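2-amino-4-hydroxy-6-hydroxymethyldihydropteridine pyrophosphokinase (PDB 1CBK) probably catalyses the transfer of pyrophosphate from ATP to 6-hydroxymethyl-7,8-dihydropterin, a step of folate biosynthesis. Local coordinates at residues A[1-15]-A[51-64]. Sequence-based numbering, arbitrary orientation.
With ROI (7,8-dihydro-7,7-dimethyl-6-hydroxypterin), chain D.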
ATOM      1  N   MET A   1      -8.966 -27.880  -6.684  1.00 34.66           N
ATOM      2  CA  MET A   1      -9.795 -26.645  -6.731  1.00 33.36           C
ATOM      3  C   MET A   1      -9.336 -25.727  -5.588  1.00 30.26           C
ATOM      4  O   MET A   1      -9.133 -26.182  -4.456  1.00 30.47           O
ATOM      5  CB  MET A   1     -11.279 -27.016  -6.618  1.00 37.60           C
ATOM      6  CG  MET A   1     -12.216 -25.873  -6.377  1.00 38.07           C
ATOM      7  SD  MET A   1     -12.881 -26.091  -4.721  1.00 62.58           S
ATOM      8  CE  MET A   1     -11.838 -24.922  -3.698  1.00 47.37           C
ATOM      9  N   ILE A   2      -9.141 -24.450  -5.899  1.00 24.37           N
ATOM     10  CA  ILE A   2      -8.659 -23.514  -4.903  1.00 19.27           C
ATOM     11  C   ILE A   2      -9.657 -22.403  -4.567  1.00 15.30           C
ATOM     12  O   ILE A   2     -10.446 -21.984  -5.411  1.00 12.82           O
ATOM     13  CB  ILE A   2      -7.272 -22.904  -5.323  1.00 20.74           C
ATOM     14  CG1 ILE A   2      -7.445 -21.770  -6.302  1.00 26.51           C
ATOM     15  CG2 ILE A   2      -6.371 -23.943  -5.958  1.00 26.19           C
ATOM     16  CD1 ILE A   2      -7.371 -20.428  -5.619  1.00 33.21           C
ATOM     17  N   THR A   3      -9.606 -21.944  -3.324  1.00 12.31           N
ATOM     18  CA  THR A   3     -10.435 -20.864  -2.838  1.00 11.51           C
ATOM     19  C   THR A   3      -9.628 -19.585  -3.058  1.00 12.97           C
ATOM     20  O   THR A   3      -8.504 -19.475  -2.578  1.00 13.57           O
ATOM     21  CB  THR A   3     -10.715 -21.027  -1.345  1.00 10.29           C
ATOM     22  OG1 THR A   3     -11.444 -22.240  -1.144  1.00 12.49           O
ATOM     23  CG2 THR A   3     -11.516 -19.847  -0.798  1.00  7.60           C
ATOM     24  N   ALA A   4     -10.179 -18.648  -3.824  1.00 11.64           N
ATOM     25  CA  ALA A   4      -9.499 -17.391  -4.091  1.00  8.56           C
ATOM     26  C   ALA A   4     -10.388 -16.248  -3.639  1.00  7.91           C
ATOM     27  O   ALA A   4     -11.592 -16.403  -3.526  1.00  9.16           O
ATOM     28  CB  ALA A   4      -9.167 -17.258  -5.562  1.00  6.07           C
ATOM     29  N   TYR A   5      -9.777 -15.110  -3.347  1.00  8.94           N
ATOM     30  CA  TYR A   5     -10.497 -13.925  -2.895  1.00  7.12           C
ATOM     31  C   TYR A   5     -10.191 -12.816  -3.877  1.00  6.83           C
ATOM     32  O   TYR A   5      -9.026 -12.599  -4.245  1.00  7.17           O
ATOM     33  CB  TYR A   5     -10.076 -13.546  -1.475  1.00  5.74           C
ATOM     34  CG  TYR A   5     -10.624 -14.497  -0.448  1.00  4.71           C
ATOM     35  CD1 TYR A   5     -11.925 -14.340   0.039  1.00  7.51           C
ATOM     36  CD2 TYR A   5      -9.861 -15.595   0.002  1.00  7.79           C
ATOM     37  CE1 TYR A   5     -12.476 -15.252   0.955  1.00  8.85           C
ATOM     38  CE2 TYR A   5     -10.402 -16.523   0.915  1.00  7.67           C
ATOM     39  CZ  TYR A   5     -11.706 -16.341   1.384  1.00 14.00           C
ATOM     40  OH  TYR A   5     -12.257 -17.249   2.256  1.00 10.96           O
ATOM     41  N   ILE A   6     -11.248 -12.169  -4.343  1.00  5.91           N
ATOM     42  CA  ILE A   6     -11.139 -11.085  -5.324  1.00  8.47           C
ATOM     43  C   ILE A   6     -11.690  -9.782  -4.743  1.00  8.38           C
ATOM     44  O   ILE A   6     -12.784  -9.758  -4.168  1.00  7.00           O
ATOM     45  CB  ILE A   6     -11.913 -11.464  -6.623  1.00  9.95           C
ATOM     46  CG1 ILE A   6     -11.290 -12.732  -7.223  1.00 14.44           C
ATOM     47  CG2 ILE A   6     -11.899 -10.302  -7.644  1.00  7.79           C
ATOM     48  CD1 ILE A   6     -12.128 -13.357  -8.289  1.00 24.19           C
ATOM     49  N   ALA A   7     -10.905  -8.712  -4.858  1.00  7.46           N
ATOM     50  CA  ALA A   7     -11.313  -7.396  -4.371  1.00  7.00           C
ATOM     51  C   ALA A   7     -11.899  -6.624  -5.560  1.00  5.77           C
ATOM     52  O   ALA A   7     -11.364  -6.689  -6.669  1.00  6.70           O
ATOM     53  CB  ALA A   7     -10.097  -6.633  -3.785  1.00  6.96           C
ATOM     54  N   LEU A   8     -13.016  -5.942  -5.335  1.00  7.89           N
ATOM     55  CA  LEU A   8     -13.663  -5.146  -6.385  1.00  8.76           C
ATOM     56  C   LEU A   8     -13.860  -3.709  -5.901  1.00  6.34           C
ATOM     57  O   LEU A   8     -14.266  -3.487  -4.766  1.00  4.94           O
ATOM     58  CB  LEU A   8     -15.046  -5.726  -6.766  1.00  9.13           C
ATOM     59  CG  LEU A   8     -15.236  -7.190  -7.172  1.00  7.77           C
ATOM     60  CD1 LEU A   8     -15.410  -8.071  -5.936  1.00  2.96           C
ATOM     61  CD2 LEU A   8     -16.442  -7.283  -8.094  1.00  4.59           C
ATOM     62  N   GLY A   9     -13.640  -2.748  -6.787  1.00  7.48           N
ATOM     63  CA  GLY A   9     -13.828  -1.353  -6.414  1.00  6.30           C
ATOM     64  C   GLY A   9     -14.230  -0.521  -7.617  1.00  6.78           C
ATOM     65  O   GLY A   9     -13.899  -0.879  -8.746  1.00  6.67           O
ATOM     66  N   SER A  10     -14.976   0.554  -7.392  1.00  8.10           N
ATOM     67  CA  SER A  10     -15.406   1.436  -8.491  1.00  7.35           C
ATOM     68  C   SER A  10     -15.891   2.743  -7.934  1.00  4.44           C
ATOM     69  O   SER A  10     -16.459   2.768  -6.841  1.00  4.14           O
ATOM     70  CB  SER A  10     -16.573   0.803  -9.282  1.00  8.02           C
ATOM     71  OG  SER A  10     -17.203   1.734 -10.175  1.00  5.46           O
ATOM     72  N   ASN A  11     -15.643   3.834  -8.642  1.00  4.64           N
ATOM     73  CA  ASN A  11     -16.177   5.124  -8.206  1.00  8.48           C
ATOM     74  C   ASN A  11     -16.655   5.952  -9.415  1.00  9.62           C
ATOM     75  O   ASN A  11     -16.860   7.160  -9.301  1.00  8.87           O
ATOM     76  CB  ASN A  11     -15.190   5.941  -7.337  1.00  6.16           C
ATOM     77  CG  ASN A  11     -14.081   6.607  -8.134  1.00  6.36           C
ATOM     78  OD1 ASN A  11     -13.666   6.136  -9.196  1.00  7.90           O
ATOM     79  ND2 ASN A  11     -13.541   7.677  -7.580  1.00  5.87           N
ATOM     80  N   LEU A  12     -16.914   5.287 -10.541  1.00 10.11           N
ATOM     81  CA  LEU A  12     -17.304   5.994 -11.752  1.00 10.66           C
ATOM     82  C   LEU A  12     -18.381   5.245 -12.545  1.00 11.08           C
ATOM     83  O   LEU A  12     -18.392   4.011 -12.595  1.00  8.27           O
ATOM     84  CB  LEU A  12     -16.055   6.183 -12.640  1.00 10.76           C
ATOM     85  CG  LEU A  12     -15.544   7.507 -13.224  1.00 16.92           C
ATOM     86  CD1 LEU A  12     -14.824   7.216 -14.526  1.00 10.07           C
ATOM     87  CD2 LEU A  12     -16.646   8.521 -13.473  1.00 14.30           C
ATOM     88  N   ASN A  13     -19.314   5.999 -13.118  1.00 10.55           N
ATOM     89  CA  ASN A  13     -20.395   5.446 -13.930  1.00  9.63           C
ATOM     90  C   ASN A  13     -21.234   4.375 -13.233  1.00  8.77           C
ATOM     91  O   ASN A  13     -21.337   3.234 -13.710  1.00 10.78           O
ATOM     92  CB  ASN A  13     -19.845   4.900 -15.262  1.00 11.45           C
ATOM     93  CG  ASN A  13     -19.249   5.990 -16.158  1.00 18.70           C
ATOM     94  OD1 ASN A  13     -19.445   7.187 -15.927  1.00 25.78           O
ATOM     95  ND2 ASN A  13     -18.535   5.573 -17.202  1.00 18.94           N
ATOM     96  N   THR A  14     -21.872   4.779 -12.145  1.00  5.84           N
ATOM     97  CA  THR A  14     -22.737   3.931 -11.340  1.00  7.28           C
ATOM     98  C   THR A  14     -21.981   2.722 -10.753  1.00  8.23           C
ATOM     99  O   THR A  14     -22.172   1.583 -11.177  1.00  9.08           O
ATOM    100  CB  THR A  14     -24.006   3.505 -12.146  1.00  7.46           C
ATOM    101  OG1 THR A  14     -24.522   4.647 -12.839  1.00  8.78           O
ATOM    102  CG2 THR A  14     -25.087   2.990 -11.215  1.00  5.63           C
ATOM    103  N   PRO A  15     -21.140   2.971  -9.731  1.00  7.85           N
ATOM    104  CA  PRO A  15     -20.318   1.975  -9.033  1.00  7.93           C
ATOM    105  C   PRO A  15     -21.038   0.694  -8.617  1.00  6.93           C
ATOM    106  O   PRO A  15     -20.542  -0.393  -8.877  1.00  9.10           O
ATOM    107  CB  PRO A  15     -19.791   2.744  -7.819  1.00  8.91           C
ATOM    108  CG  PRO A  15     -19.663   4.136  -8.324  1.00  7.84           C
ATOM    109  CD  PRO A  15     -20.912   4.320  -9.163  1.00  9.03           C
ATOM    110  N   GLN A  51     -12.491  13.256  -5.883  1.00 12.21           N
ATOM    111  CA  GLN A  51     -13.059  12.191  -6.721  1.00 10.84           C
ATOM    112  C   GLN A  51     -14.204  11.596  -5.921  1.00 10.07           C
ATOM    113  O   GLN A  51     -14.275  11.803  -4.698  1.00 11.40           O
ATOM    114  CB  GLN A  51     -12.014  11.124  -7.077  1.00  9.83           C
ATOM    115  CG  GLN A  51     -11.491  10.317  -5.915  1.00  5.84           C
ATOM    116  CD  GLN A  51     -10.444   9.306  -6.366  1.00 12.21           C
ATOM    117  OE1 GLN A  51     -10.679   8.527  -7.292  1.00  7.89           O
ATOM    118  NE2 GLN A  51      -9.270   9.352  -5.745  1.00 10.65           N
ATOM    119  N   PRO A  52     -15.146  10.908  -6.591  1.00  9.99           N
ATOM    120  CA  PRO A  52     -16.245  10.355  -5.799  1.00  7.96           C
ATOM    121  C   PRO A  52     -15.808   9.231  -4.851  1.00  8.76           C
ATOM    122  O   PRO A  52     -14.763   8.593  -5.056  1.00  8.78           O
ATOM    123  CB  PRO A  52     -17.211   9.830  -6.870  1.00  6.74           C
ATOM    124  CG  PRO A  52     -16.852  10.634  -8.118  1.00  8.32           C
ATOM    125  CD  PRO A  52     -15.366  10.694  -8.040  1.00  6.55           C
ATOM    126  N   ASP A  53     -16.611   8.999  -3.822  1.00  9.26           N
ATOM    127  CA  ASP A  53     -16.363   7.916  -2.884  1.00  9.89           C
ATOM    128  C   ASP A  53     -16.486   6.618  -3.679  1.00 11.78           C
ATOM    129  O   ASP A  53     -17.277   6.529  -4.632  1.00 10.91           O
ATOM    130  CB  ASP A  53     -17.426   7.908  -1.794  1.00 10.10           C
ATOM    131  CG  ASP A  53     -17.191   8.961  -0.721  1.00 13.92           C
ATOM    132  OD1 ASP A  53     -16.142   9.644  -0.739  1.00 11.50           O
ATOM    133  OD2 ASP A  53     -18.073   9.081   0.154  1.00  9.97           O
ATOM    134  N   TYR A  54     -15.764   5.590  -3.241  1.00  9.56           N
ATOM    135  CA  TYR A  54     -15.781   4.300  -3.913  1.00  6.59           C
ATOM    136  C   TYR A  54     -16.795   3.360  -3.331  1.00  7.14           C
ATOM    137  O   TYR A  54     -17.269   3.575  -2.209  1.00  8.60           O
ATOM    138  CB  TYR A  54     -14.416   3.631  -3.773  1.00  5.56           C
ATOM    139  CG  TYR A  54     -13.372   4.164  -4.712  1.00  7.93           C
ATOM    140  CD1 TYR A  54     -12.751   5.405  -4.484  1.00  8.41           C
ATOM    141  CD2 TYR A  54     -13.000   3.431  -5.829  1.00  7.14           C
ATOM    142  CE1 TYR A  54     -11.767   5.885  -5.375  1.00  7.37           C
ATOM    143  CE2 TYR A  54     -12.029   3.902  -6.717  1.00  7.68           C
ATOM    144  CZ  TYR A  54     -11.419   5.115  -6.488  1.00  7.62           C
ATOM    145  OH  TYR A  54     -10.478   5.525  -7.381  1.00 11.85           O
ATOM    146  N   VAL A  55     -17.176   2.353  -4.121  1.00  7.45           N
ATOM    147  CA  VAL A  55     -18.053   1.274  -3.643  1.00  7.05           C
ATOM    148  C   VAL A  55     -17.108   0.049  -3.756  1.00  6.98           C
ATOM    149  O   VAL A  55     -16.484  -0.172  -4.814  1.00  7.00           O
ATOM    150  CB  VAL A  55     -19.361   1.102  -4.453  1.00  5.66           C
ATOM    151  CG1 VAL A  55     -20.187  -0.067  -3.875  1.00  3.57           C
ATOM    152  CG2 VAL A  55     -20.200   2.371  -4.359  1.00  5.47           C
ATOM    153  N   ASN A  56     -16.930  -0.650  -2.631  1.00  5.11           N
ATOM    154  CA  ASN A  56     -16.025  -1.785  -2.526  1.00  6.73           C
ATOM    155  C   ASN A  56     -16.657  -3.072  -2.024  1.00  6.70           C
ATOM    156  O   ASN A  56     -17.617  -3.046  -1.271  1.00  7.28           O
ATOM    157  CB  ASN A  56     -14.868  -1.441  -1.567  1.00  4.58           C
ATOM    158  CG  ASN A  56     -13.868  -0.476  -2.173  1.00  4.64           C
ATOM    159  OD1 ASN A  56     -13.832   0.697  -1.815  1.00  7.07           O
ATOM    160  ND2 ASN A  56     -13.024  -0.973  -3.055  1.00  9.97           N
ATOM    161  N   ALA A  57     -16.084  -4.200  -2.432  1.00  6.37           N
ATOM    162  CA  ALA A  57     -16.564  -5.501  -1.999  1.00  6.11           C
ATOM    163  C   ALA A  57     -15.440  -6.496  -2.220  1.00  5.60           C
ATOM    164  O   ALA A  57     -14.407  -6.171  -2.826  1.00  4.27           O
ATOM    165  CB  ALA A  57     -17.830  -5.932  -2.782  1.00  5.96           C
ATOM    166  N   VAL A  58     -15.633  -7.691  -1.671  1.00  5.26           N
ATOM    167  CA  VAL A  58     -14.678  -8.799  -1.800  1.00  5.68           C
ATOM    168  C   VAL A  58     -15.546 -10.017  -2.080  1.00  4.17           C
ATOM    169  O   VAL A  58     -16.560 -10.228  -1.401  1.00  3.56           O
ATOM    170  CB  VAL A  58     -13.832  -9.055  -0.481  1.00  4.97           C
ATOM    171  CG1 VAL A  58     -12.925 -10.293  -0.661  1.00  3.42           C
ATOM    172  CG2 VAL A  58     -12.931  -7.842  -0.158  1.00  2.70           C
ATOM    173  N   ALA A  59     -15.164 -10.782  -3.095  1.00  4.93           N
ATOM    174  CA  ALA A  59     -15.880 -11.996  -3.480  1.00  7.77           C
ATOM    175  C   ALA A  59     -15.016 -13.237  -3.229  1.00  7.07           C
ATOM    176  O   ALA A  59     -13.784 -13.196  -3.376  1.00  8.57           O
ATOM    177  CB  ALA A  59     -16.272 -11.921  -4.968  1.00  6.94           C
ATOM    178  N   LYS A  60     -15.661 -14.330  -2.848  1.00  5.61           N
ATOM    179  CA  LYS A  60     -14.966 -15.585  -2.593  1.00  6.54           C
ATOM    180  C   LYS A  60     -15.339 -16.545  -3.698  1.00  6.68           C
ATOM    181  O   LYS A  60     -16.537 -16.725  -3.986  1.00  7.58           O
ATOM    182  CB  LYS A  60     -15.412 -16.163  -1.247  1.00  8.14           C
ATOM    183  CG  LYS A  60     -14.815 -17.532  -0.885  1.00 11.22           C
ATOM    184  CD  LYS A  60     -15.426 -18.058   0.436  1.00  6.94           C
ATOM    185  CE  LYS A  60     -14.903 -19.433   0.777  1.00  8.74           C
ATOM    186  NZ  LYS A  60     -15.406 -19.910   2.107  1.00 10.15           N
ATOM    187  N   ILE A  61     -14.341 -17.138  -4.347  1.00  6.50           N
ATOM    188  CA  ILE A  61     -14.608 -18.097  -5.423  1.00  8.37           C
ATOM    189  C   ILE A  61     -13.832 -19.401  -5.214  1.00 11.62           C
ATOM    190  O   ILE A  61     -12.857 -19.423  -4.471  1.00 10.40           O
ATOM    191  CB  ILE A  61     -14.219 -17.563  -6.848  1.00  8.17           C
ATOM    192  CG1 ILE A  61     -12.722 -17.251  -6.926  1.00  5.78           C
ATOM    193  CG2 ILE A  61     -15.103 -16.367  -7.273  1.00  7.20           C
ATOM    194  CD1 ILE A  61     -12.239 -16.992  -8.351  1.00  2.00           C
ATOM    195  N   GLU A  62     -14.285 -20.472  -5.883  1.00 11.85           N
ATOM    196  CA  GLU A  62     -13.648 -21.796  -5.866  1.00 10.79           C
ATOM    197  C   GLU A  62     -13.389 -21.976  -7.336  1.00 11.84           C
ATOM    198  O   GLU A  62     -14.325 -21.926  -8.142  1.00 12.01           O
ATOM    199  CB  GLU A  62     -14.611 -22.861  -5.352  1.00  9.72           C
ATOM    200  CG  GLU A  62     -14.907 -22.696  -3.851  1.00 18.47           C
ATOM    201  CD  GLU A  62     -15.996 -23.635  -3.280  1.00 26.38           C
ATOM    202  OE1 GLU A  62     -16.697 -24.343  -4.052  1.00 28.85           O
ATOM    203  OE2 GLU A  62     -16.142 -23.643  -2.032  1.00 26.59           O
ATOM    204  N   THR A  63     -12.124 -22.083  -7.718  1.00 10.52           N
ATOM    205  CA  THR A  63     -11.786 -22.201  -9.114  1.00  9.47           C
ATOM    206  C   THR A  63     -10.710 -23.236  -9.401  1.00 13.85           C
ATOM    207  O   THR A  63      -9.912 -23.613  -8.519  1.00 13.24           O
ATOM    208  CB  THR A  63     -11.332 -20.810  -9.668  1.00  7.37           C
ATOM    209  OG1 THR A  63     -11.179 -20.866 -11.090  1.00 11.66           O
ATOM    210  CG2 THR A  63     -10.009 -20.384  -9.068  1.00  5.19           C
ATOM    211  N   GLU A  64     -10.690 -23.685 -10.651  1.00 13.81           N
ATOM    212  CA  GLU A  64      -9.694 -24.632 -11.119  1.00 13.59           C
ATOM    213  C   GLU A  64      -8.803 -23.913 -12.119  1.00 13.60           C
ATOM    214  O   GLU A  64      -7.886 -24.516 -12.680  1.00 15.34           O
ATOM    215  CB  GLU A  64     -10.345 -25.878 -11.715  1.00 15.61           C
ATOM    216  CG  GLU A  64     -11.165 -26.638 -10.656  1.00 25.81           C
ATOM    217  CD  GLU A  64     -11.595 -28.037 -11.090  1.00 30.92           C
ATOM    218  OE1 GLU A  64     -11.362 -28.411 -12.262  1.00 38.04           O
ATOM    219  OE2 GLU A  64     -12.159 -28.768 -10.251  1.00 33.43           O
TER
HETATM  220  N1  ROI D 601     -10.082   4.213  -2.765  1.00  4.07           N
HETATM  221  C2  ROI D 601     -11.134   3.470  -2.276  1.00  3.61           C
HETATM  222  N2  ROI D 601     -11.808   3.962  -1.202  1.00  3.50           N
HETATM  223  N3  ROI D 601     -11.516   2.287  -2.816  1.00  5.78           N
HETATM  224  C4  ROI D 601     -10.874   1.744  -3.873  1.00  2.56           C
HETATM  225  O4  ROI D 601     -11.240   0.682  -4.402  1.00  9.20           O
HETATM  226  C4A ROI D 601      -9.736   2.434  -4.405  1.00  3.34           C
HETATM  227  N5  ROI D 601      -9.076   1.936  -5.409  1.00  6.10           N
HETATM  228  C6  ROI D 601      -7.976   2.543  -5.980  1.00 10.62           C
HETATM  229  C7  ROI D 601      -7.377   3.800  -5.293  1.00 11.39           C
HETATM  230  C16 ROI D 601      -6.131   3.412  -4.407  1.00  7.11           C
HETATM  231  C15 ROI D 601      -7.032   4.878  -6.329  1.00  9.55           C
HETATM  232  N8  ROI D 601      -8.318   4.415  -4.307  1.00  8.75           N
HETATM  233  C8A ROI D 601      -9.393   3.722  -3.780  1.00  6.18           C
HETATM  234  O9  ROI D 601      -7.532   1.991  -7.037  1.00 13.26           O
HETATM  235  O   HOH W   1     -14.533 -17.767   3.967  1.00 15.17           O
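Asn11 and the bound pterin analogue sandwich the ring of Tyr54 at the ligand end of this antiparallel strand pair, where both residues are buried. The Asn11 amide lies nearly parallel to the ring, 7° between their planes, and its CB makes a CH-pi contact 3.5 Å from the ring centroid, while the ligand covers the opposite face, its C8A also over the centre. With chi1 at 76°, CG of Asn11 sits between backbone N and carbonyl carbon, and ND2 reaches back to Pro52 O (3.0 Å) in a nearly straight bond, with a weak one to Gln51 OE1, whose amide NE2 is bonded to Pro48 O; OD1 is held by the backbone N of Arg92. Beside this stack Asn56 pairs with the pterin through two nearly straight hydrogen bonds, OD1 accepting from ROI N3 (3.0 Å) and ND2 donating to ROI O4 (2.8 Å); Ser43 OG also bonds OD1. ND2 makes a longer, bent bond to Leu8 O (3.3 Å), consistent with the backbone fixing the amide's rotation. Gly9, without a side chain, leaves room for O4.

Backbone bonds continue in register to Ile2 and Thr63. Midway, CD1 of Ile6 meets CD1 of Ile61 at 3.6 Å on one face; on the other, the extended Lys60 chain runs alongside Tyr5, and a water joins Tyr5 OH to Lys60 NZ. The far end is more solvent-exposed: the bent Met1 chain lays SD against Glu62 CB (3.7 Å).

Both strands are interior to the sheet, with 95-101 beside 2-10 and 32-43 beside 54-63. Helix 122-131 covers the Tyr5, Asn56 and Val58 face, through Leu128, Phe123 and Pro127.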